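Local coordinates for uncharacterized protein (PDB 3EUR) that is of unknown function but contains a thioredoxin-like domain, and so may act as a thiol-dependent redox protein, as many relatives do, at residues Q134-E137 / Q138-E142; L101-N105 / K106-D110; F29-E32 / Y33-L36. One frame throughout, in Å; residues are numbered along the deposited sequence.

Contact 1: Q134-E137 / Q138-E142; sequences QKVE and QYLAE
V136 and L140 meet one turn apart in a local i to i+4 contact within helix 133-141, the C-terminal helix of the chain, which lies against the central sheet. The two branched side chains run side by side and point the same way, with V136 CG1 3.8 Å from L140 CD1. V136 CG1 stands anti to the backbone N (chi1 173°), while L140 CG swings anti to its own carbonyl carbon (chi1 -68°); together these torsions turn the two methyls to each other along the inner face. Branched aliphatic groups suit this buried stripe: V136 reaches L35 and L117 of the sheet, and L140 touches Y33 and L119 of the sheet and V58 and F62 of helix 57-64.

Beneath the side chains the backbone is gripped by four successive i+4 hydrogen bonds. L140 N donates to V136 O at 3.0 Å, and Y139 N to K135 O likewise at 3.0 Å. The last of the four, A141 N to E137 O at 2.9 Å, is more bent, 149°, where the helix is about to end.

K135 and Q138, both exposed, suit the outer side with their long polar side chains. The opposite charges of K135 and E142 stay 5.5 Å apart from NZ to OE2. E137 lies instead along the flank facing helix 57-64, where its side chain touches I59 and its OE2 bonds S56, just before that helix. An amphipathic helix, apolar toward the sheet and polar outside, is the arrangement of the C-terminal helix that closes a thioredoxin-like fold.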
loop_
_atom_site.group_PDB
_atom_site.type_symbol
_atom_site.label_atom_id
_atom_site.label_comp_id
_atom_site.label_asym_id
_atom_site.label_seq_id
_atom_site.Cartn_x
_atom_site.Cartn_y
_atom_site.Cartn_z
ATOM N N GLN A 134 9.171 0.017 10.771
ATOM C CA GLN A 134 10.584 0.118 11.104
ATOM C C GLN A 134 11.475 -0.787 10.259
ATOM O O GLN A 134 12.608 -0.428 9.918
ATOM C CB GLN A 134 10.790 -0.031 12.598
ATOM C CG GLN A 134 10.535 -1.362 13.174
ATOM C CD GLN A 134 10.878 -1.370 14.673
ATOM O OE1 GLN A 134 10.219 -0.728 15.385
ATOM N NE2 GLN A 134 11.892 -2.100 15.084
ATOM N N LYS A 135 10.965 -1.945 9.860
ATOM C CA LYS A 135 11.737 -2.804 8.967
ATOM C C LYS A 135 11.897 -2.163 7.566
ATOM O O LYS A 135 12.934 -2.245 6.966
ATOM C CB LYS A 135 11.074 -4.165 8.863
ATOM C CG LYS A 135 11.690 -5.124 7.943
ATOM C CD LYS A 135 13.075 -5.502 8.359
ATOM C CE LYS A 135 13.586 -6.706 7.542
ATOM N NZ LYS A 135 15.093 -6.757 7.583
ATOM N N VAL A 136 10.840 -1.516 7.073
ATOM C CA VAL A 136 10.949 -0.798 5.801
ATOM C C VAL A 136 12.008 0.305 5.923
ATOM O O VAL A 136 12.854 0.450 5.032
ATOM C CB VAL A 136 9.587 -0.216 5.367
ATOM C CG1 VAL A 136 9.723 0.676 4.128
ATOM C CG2 VAL A 136 8.568 -1.342 5.115
ATOM N N GLU A 137 11.996 1.049 7.026
ATOM C CA GLU A 137 12.967 2.127 7.207
ATOM C C GLU A 137 14.380 1.572 7.238
ATOM O O GLU A 137 15.302 2.127 6.658
ATOM C CB GLU A 137 12.679 2.912 8.495
ATOM C CG GLU A 137 11.368 3.659 8.498
ATOM C CD GLU A 137 11.093 4.238 9.867
ATOM O OE1 GLU A 137 10.939 3.432 10.830
ATOM O OE2 GLU A 137 11.009 5.483 10.000
ATOM N N GLN A 138 14.574 0.471 7.977
ATOM C CA GLN A 138 15.886 -0.136 8.053
ATOM C C GLN A 138 16.391 -0.589 6.687
ATOM O O GLN A 138 17.550 -0.369 6.337
ATOM C CB GLN A 138 15.859 -1.299 9.042
ATOM C CG GLN A 138 17.225 -1.763 9.422
ATOM C CD GLN A 138 17.213 -3.076 10.161
ATOM O OE1 GLN A 138 16.321 -3.344 10.987
ATOM N NE2 GLN A 138 18.217 -3.925 9.864
ATOM N N TYR A 139 15.517 -1.216 5.919
ATOM C CA TYR A 139 15.891 -1.700 4.586
ATOM C C TYR A 139 16.326 -0.544 3.702
ATOM O O TYR A 139 17.338 -0.597 3.018
ATOM C CB TYR A 139 14.685 -2.416 3.999
ATOM C CG TYR A 139 14.967 -3.046 2.665
ATOM C CD1 TYR A 139 15.322 -4.373 2.570
ATOM C CD2 TYR A 139 14.900 -2.327 1.496
ATOM C CE1 TYR A 139 15.597 -4.978 1.357
ATOM C CE2 TYR A 139 15.187 -2.920 0.268
ATOM C CZ TYR A 139 15.535 -4.240 0.214
ATOM O OH TYR A 139 15.822 -4.872 -0.979
ATOM N N LEU A 140 15.523 0.525 3.702
ATOM C CA LEU A 140 15.802 1.649 2.826
ATOM C C LEU A 140 17.025 2.465 3.262
ATOM O O LEU A 140 17.693 3.078 2.434
ATOM C CB LEU A 140 14.594 2.582 2.736
ATOM C CG LEU A 140 13.362 2.015 2.017
ATOM C CD1 LEU A 140 12.187 2.958 2.254
ATOM C CD2 LEU A 140 13.701 1.726 0.525
ATOM N N ALA A 141 17.321 2.525 4.555
ATOM C CA ALA A 141 18.479 3.276 5.048
ATOM C C ALA A 141 19.795 2.539 4.819
ATOM O O ALA A 141 20.868 3.089 4.946
ATOM C CB ALA A 141 18.251 3.587 6.515
ATOM N N GLU A 142 19.752 1.283 4.443
ATOM C CA GLU A 142 20.970 0.489 4.155
ATOM C C GLU A 142 21.846 1.152 3.123
ATOM O O GLU A 142 21.340 1.755 2.163
ATOM C CB GLU A 142 20.584 -0.906 3.641
ATOM C CG GLU A 142 19.902 -1.652 4.682
ATOM C CD GLU A 142 19.590 -3.129 4.360
ATOM O OE1 GLU A 142 19.754 -3.574 3.186
ATOM O OE2 GLU A 142 19.140 -3.839 5.300
ATOM O OXT GLU A 142 23.091 1.083 3.275
HETATM O O HOH W 1 16.966 -4.869 5.741
#

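Contact 2: L101-N105 / K106-D110; sequences LVIKN and KNLYD
I103 O receives L108 N at 2.9 Å, the bond that closes a Schellman motif at the C-terminal end of the short helix 102-105. This donor lies in the carbonyl plane on a lone pair. The companion bond, N107 N to K104 O at 3.1 Å, comes instead from above the carbonyl plane, 71° out of it. N107 has a positive phi of 55°, a conformation asparagine tolerates better than most residues, and this reverses the chain so that L108 folds back over the helix. L108 CD1 then comes 4.3 Å from I103 CG1, the apolar pair characteristic of the motif, and additionally meets V102 CG1 at 4.0 Å. The extended aliphatic part of K106 runs alongside the same valine methyl, CE lying 3.9 Å from V102 CG1, which leaves its ammonium end beyond the apolar patch. Further along, I103 CG2 packs against Y109 CB, and the tyrosine ring continues inward to Y118 and L36, its hydroxyl bonded to L12 O. At the other end of the helix D98 accepts from the N-H groups of V102 and I103, while K104 makes salt bridges to D76 and E77. A water donates to K104 O at 2.6 Å.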
loop_
_atom_site.group_PDB
_atom_site.type_symbol
_atom_site.label_atom_id
_atom_site.label_comp_id
_atom_site.label_asym_id
_atom_site.label_seq_id
_atom_site.Cartn_x
_atom_site.Cartn_y
_atom_site.Cartn_z
ATOM N N LEU A 101 -13.713 -6.291 -5.179
ATOM C CA LEU A 101 -13.300 -7.180 -4.084
ATOM C C LEU A 101 -12.504 -8.393 -4.565
ATOM O O LEU A 101 -12.641 -9.518 -4.069
ATOM C CB LEU A 101 -14.522 -7.638 -3.273
ATOM C CG LEU A 101 -15.389 -6.480 -2.788
ATOM C CD1 LEU A 101 -16.680 -7.062 -2.160
ATOM C CD2 LEU A 101 -14.655 -5.561 -1.803
ATOM N N VAL A 102 -11.636 -8.181 -5.522
ATOM C CA VAL A 102 -10.825 -9.216 -6.109
ATOM C C VAL A 102 -9.779 -9.779 -5.149
ATOM O O VAL A 102 -9.564 -10.982 -5.067
ATOM C CB VAL A 102 -10.267 -8.768 -7.457
ATOM C CG1 VAL A 102 -9.454 -9.848 -8.060
ATOM C CG2 VAL A 102 -11.400 -8.328 -8.424
ATOM N N ILE A 103 -9.113 -8.900 -4.416
ATOM C CA ILE A 103 -8.107 -9.358 -3.483
ATOM C C ILE A 103 -8.710 -10.347 -2.477
ATOM O O ILE A 103 -8.132 -11.410 -2.247
ATOM C CB ILE A 103 -7.395 -8.181 -2.764
ATOM C CG1 ILE A 103 -6.584 -7.324 -3.754
ATOM C CG2 ILE A 103 -6.532 -8.713 -1.646
ATOM C CD1 ILE A 103 -6.156 -5.979 -3.215
ATOM N N LYS A 104 -9.867 -10.000 -1.939
ATOM C CA LYS A 104 -10.554 -10.926 -1.026
ATOM C C LYS A 104 -11.047 -12.151 -1.757
ATOM O O LYS A 104 -10.783 -13.300 -1.339
ATOM C CB LYS A 104 -11.810 -10.255 -0.532
ATOM C CG LYS A 104 -11.583 -9.341 0.519
ATOM C CD LYS A 104 -12.942 -8.713 1.055
ATOM C CE LYS A 104 -13.348 -9.266 2.352
ATOM N NZ LYS A 104 -13.958 -8.185 3.214
ATOM N N ASN A 105 -11.776 -11.954 -2.853
ATOM C CA ASN A 105 -12.502 -13.105 -3.434
ATOM C C ASN A 105 -11.575 -14.119 -4.067
ATOM O O ASN A 105 -11.830 -15.326 -4.025
ATOM C CB ASN A 105 -13.524 -12.674 -4.484
ATOM C CG ASN A 105 -14.719 -11.903 -3.888
ATOM O OD1 ASN A 105 -14.917 -11.831 -2.662
ATOM N ND2 ASN A 105 -15.494 -11.286 -4.769
ATOM N N LYS A 106 -10.448 -13.644 -4.597
ATOM C CA LYS A 106 -9.435 -14.508 -5.164
ATOM C C LYS A 106 -8.247 -14.796 -4.202
ATOM O O LYS A 106 -7.263 -15.402 -4.615
ATOM C CB LYS A 106 -8.904 -13.970 -6.490
ATOM C CG LYS A 106 -9.913 -13.822 -7.612
ATOM C CD LYS A 106 -9.173 -13.763 -8.906
ATOM C CE LYS A 106 -10.005 -13.127 -10.040
ATOM N NZ LYS A 106 -9.209 -12.845 -11.297
ATOM N N ASN A 107 -8.348 -14.320 -2.962
ATOM C CA ASN A 107 -7.297 -14.616 -1.949
ATOM C C ASN A 107 -5.931 -14.204 -2.431
ATOM O O ASN A 107 -4.985 -14.966 -2.353
ATOM C CB ASN A 107 -7.252 -16.120 -1.655
ATOM C CG ASN A 107 -8.416 -16.549 -0.864
ATOM O OD1 ASN A 107 -8.548 -16.190 0.323
ATOM N ND2 ASN A 107 -9.302 -17.288 -1.503
ATOM N N LEU A 108 -5.841 -13.012 -2.999
ATOM C CA LEU A 108 -4.582 -12.596 -3.619
ATOM C C LEU A 108 -3.503 -12.181 -2.622
ATOM O O LEU A 108 -2.315 -12.345 -2.914
ATOM C CB LEU A 108 -4.820 -11.433 -4.568
ATOM C CG LEU A 108 -5.740 -11.667 -5.767
ATOM C CD1 LEU A 108 -5.773 -10.432 -6.638
ATOM C CD2 LEU A 108 -5.261 -12.929 -6.517
ATOM N N TYR A 109 -3.924 -11.646 -1.478
ATOM C CA TYR A 109 -3.062 -11.212 -0.396
ATOM C C TYR A 109 -3.696 -11.682 0.910
ATOM O O TYR A 109 -4.901 -11.705 1.057
ATOM C CB TYR A 109 -2.901 -9.667 -0.319
ATOM C CG TYR A 109 -2.065 -9.077 -1.445
ATOM C CD1 TYR A 109 -0.749 -8.727 -1.263
ATOM C CD2 TYR A 109 -2.603 -8.895 -2.694
ATOM C CE1 TYR A 109 0.002 -8.224 -2.295
ATOM C CE2 TYR A 109 -1.859 -8.417 -3.739
ATOM C CZ TYR A 109 -0.544 -8.073 -3.546
ATOM O OH TYR A 109 0.228 -7.567 -4.558
ATOM N N ASP A 110 -2.869 -12.021 1.873
ATOM C CA ASP A 110 -3.309 -12.367 3.228
ATOM C C ASP A 110 -3.752 -11.086 3.910
ATOM O O ASP A 110 -2.940 -10.180 4.081
ATOM C CB ASP A 110 -2.147 -12.995 3.976
ATOM C CG ASP A 110 -2.468 -13.439 5.379
ATOM O OD1 ASP A 110 -3.603 -13.291 5.862
ATOM O OD2 ASP A 110 -1.534 -13.951 6.028
HETATM O O HOH W 2 -11.030 -14.398 0.983
#

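Contact 3: F29-E32 / Y33-L36; sequences FPAE and YTLL
T34 turns OG1 anti to its carbonyl carbon (chi1 -64°), and F29 carries its ring anti to the backbone N (chi1 -174°); the two settings bring the threonine hydroxyl to the rim of the phenyl ring. OG1 lies in the ring plane at the edge, 3.4 Å from F29 CD2, where the ring's hydrogens and not its pi face confront the oxygen. The methyl of T34 lies out of the ring plane, with CG2 3.9 Å from F29 CE2. Threonine suits the site, since its CB carries both a hydroxyl and a methyl.

The hydroxyl is also held by a water that donates to A31 O at 2.7 Å and accepts from T34 OG1 at 2.8 Å, thereby bridging the loop to the strand it enters. The single methyl of A31 fits closely here, CB 3.3 Å from Y33 O.

On the other side of the chain E32 and Y33 run side by side and point the same way. The extended glutamate lays its carboxylate along the tyrosine, E32 OE1 approaching Y33 CE2 at 3.6 Å, with the two planes 54° apart. E32 O sits over one face of the same ring. K67 pairs with E32 OE1 in a salt bridge, which is likely to help orient the carboxylate beside the ring.

F29 reaches K69 and L71 of strand 68-74, and strand 33-38 hydrogen-bonds with that strand and with L120. This is a loop delivering the chain into a central strand of the thioredoxin-like sheet.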
loop_
_atom_site.group_PDB
_atom_site.type_symbol
_atom_site.label_atom_id
_atom_site.label_comp_id
_atom_site.label_asym_id
_atom_site.label_seq_id
_atom_site.Cartn_x
_atom_site.Cartn_y
_atom_site.Cartn_z
ATOM N N PHE A 29 1.689 0.764 -12.167
ATOM C CA PHE A 29 2.044 1.851 -11.242
ATOM C C PHE A 29 3.523 2.100 -11.277
ATOM O O PHE A 29 4.290 1.237 -10.858
ATOM C CB PHE A 29 1.599 1.426 -9.848
ATOM C CG PHE A 29 1.762 2.473 -8.781
ATOM C CD1 PHE A 29 0.858 3.522 -8.714
ATOM C CD2 PHE A 29 2.752 2.405 -7.819
ATOM C CE1 PHE A 29 0.962 4.481 -7.707
ATOM C CE2 PHE A 29 2.852 3.340 -6.823
ATOM C CZ PHE A 29 1.944 4.380 -6.754
ATOM N N PRO A 30 3.983 3.275 -11.749
ATOM C CA PRO A 30 5.432 3.451 -11.913
ATOM C C PRO A 30 6.133 3.958 -10.671
ATOM O O PRO A 30 5.755 5.005 -10.160
ATOM C CB PRO A 30 5.508 4.491 -13.057
ATOM C CG PRO A 30 4.293 5.355 -12.823
ATOM C CD PRO A 30 3.211 4.386 -12.347
ATOM N N ALA A 31 7.152 3.254 -10.239
ATOM C CA ALA A 31 7.947 3.708 -9.093
ATOM C C ALA A 31 9.197 2.864 -8.991
ATOM O O ALA A 31 9.115 1.635 -9.145
ATOM C CB ALA A 31 7.174 3.651 -7.789
ATOM N N GLU A 32 10.337 3.464 -8.651
ATOM C CA GLU A 32 11.524 2.657 -8.351
ATOM C C GLU A 32 11.230 1.709 -7.173
ATOM O O GLU A 32 11.667 0.561 -7.187
ATOM C CB GLU A 32 12.720 3.540 -8.071
ATOM C CG GLU A 32 14.004 2.743 -7.864
ATOM C CD GLU A 32 15.206 3.591 -7.513
ATOM O OE1 GLU A 32 15.018 4.595 -6.841
ATOM O OE2 GLU A 32 16.332 3.223 -7.940
ATOM N N TYR A 33 10.512 2.216 -6.185
ATOM C CA TYR A 33 10.017 1.416 -5.061
ATOM C C TYR A 33 8.551 1.711 -4.893
ATOM O O TYR A 33 8.168 2.895 -4.767
ATOM C CB TYR A 33 10.725 1.793 -3.735
ATOM C CG TYR A 33 12.188 1.555 -3.742
ATOM C CD1 TYR A 33 12.718 0.351 -3.313
ATOM C CD2 TYR A 33 13.069 2.530 -4.155
ATOM C CE1 TYR A 33 14.083 0.145 -3.288
ATOM C CE2 TYR A 33 14.420 2.329 -4.142
ATOM C CZ TYR A 33 14.952 1.142 -3.705
ATOM O OH TYR A 33 16.302 0.935 -3.682
ATOM N N THR A 34 7.714 0.673 -4.791
ATOM C CA THR A 34 6.341 0.843 -4.401
ATOM C C THR A 34 6.176 0.349 -2.961
ATOM O O THR A 34 6.569 -0.785 -2.655
ATOM C CB THR A 34 5.361 0.076 -5.325
ATOM O OG1 THR A 34 5.419 0.598 -6.635
ATOM C CG2 THR A 34 3.955 0.126 -4.823
ATOM N N LEU A 35 5.618 1.182 -2.099
ATOM C CA LEU A 35 5.234 0.765 -0.772
ATOM C C LEU A 35 3.729 0.525 -0.781
ATOM O O LEU A 35 2.953 1.468 -0.841
ATOM C CB LEU A 35 5.630 1.813 0.271
ATOM C CG LEU A 35 5.422 1.402 1.735
ATOM C CD1 LEU A 35 6.165 0.109 2.077
ATOM C CD2 LEU A 35 5.916 2.567 2.636
ATOM N N LEU A 36 3.363 -0.753 -0.864
ATOM C CA LEU A 36 1.991 -1.154 -0.900
ATOM C C LEU A 36 1.462 -1.249 0.536
ATOM O O LEU A 36 2.017 -1.968 1.348
ATOM C CB LEU A 36 1.875 -2.524 -1.606
ATOM C CG LEU A 36 0.483 -3.151 -1.670
ATOM C CD1 LEU A 36 -0.448 -2.287 -2.509
ATOM C CD2 LEU A 36 0.554 -4.532 -2.257
HETATM O O HOH W 3 7.420 -0.317 -8.295
#

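From the N terminus, contact 3 comes first, turning the loop at 29-32 into central strand 33-38. Contact 2 follows, ending helix 102-105 and sending the chain toward strand 116-120; contact 1 lies last, within the C-terminal helix. Each is made of consecutive residues, so the three occur in series and none nests in or crosses another. Contact 3 touches both others: L35 and Y33 pack on V136 and L140 of contact 1, while L36 meets Y109 of contact 2. Contacts 1 and 2 do not touch, their centres about 27 Å apart on opposite sides of the chain's centre. Strand 33-38 thus joins the C-terminal helix to the loop after helix 102-105.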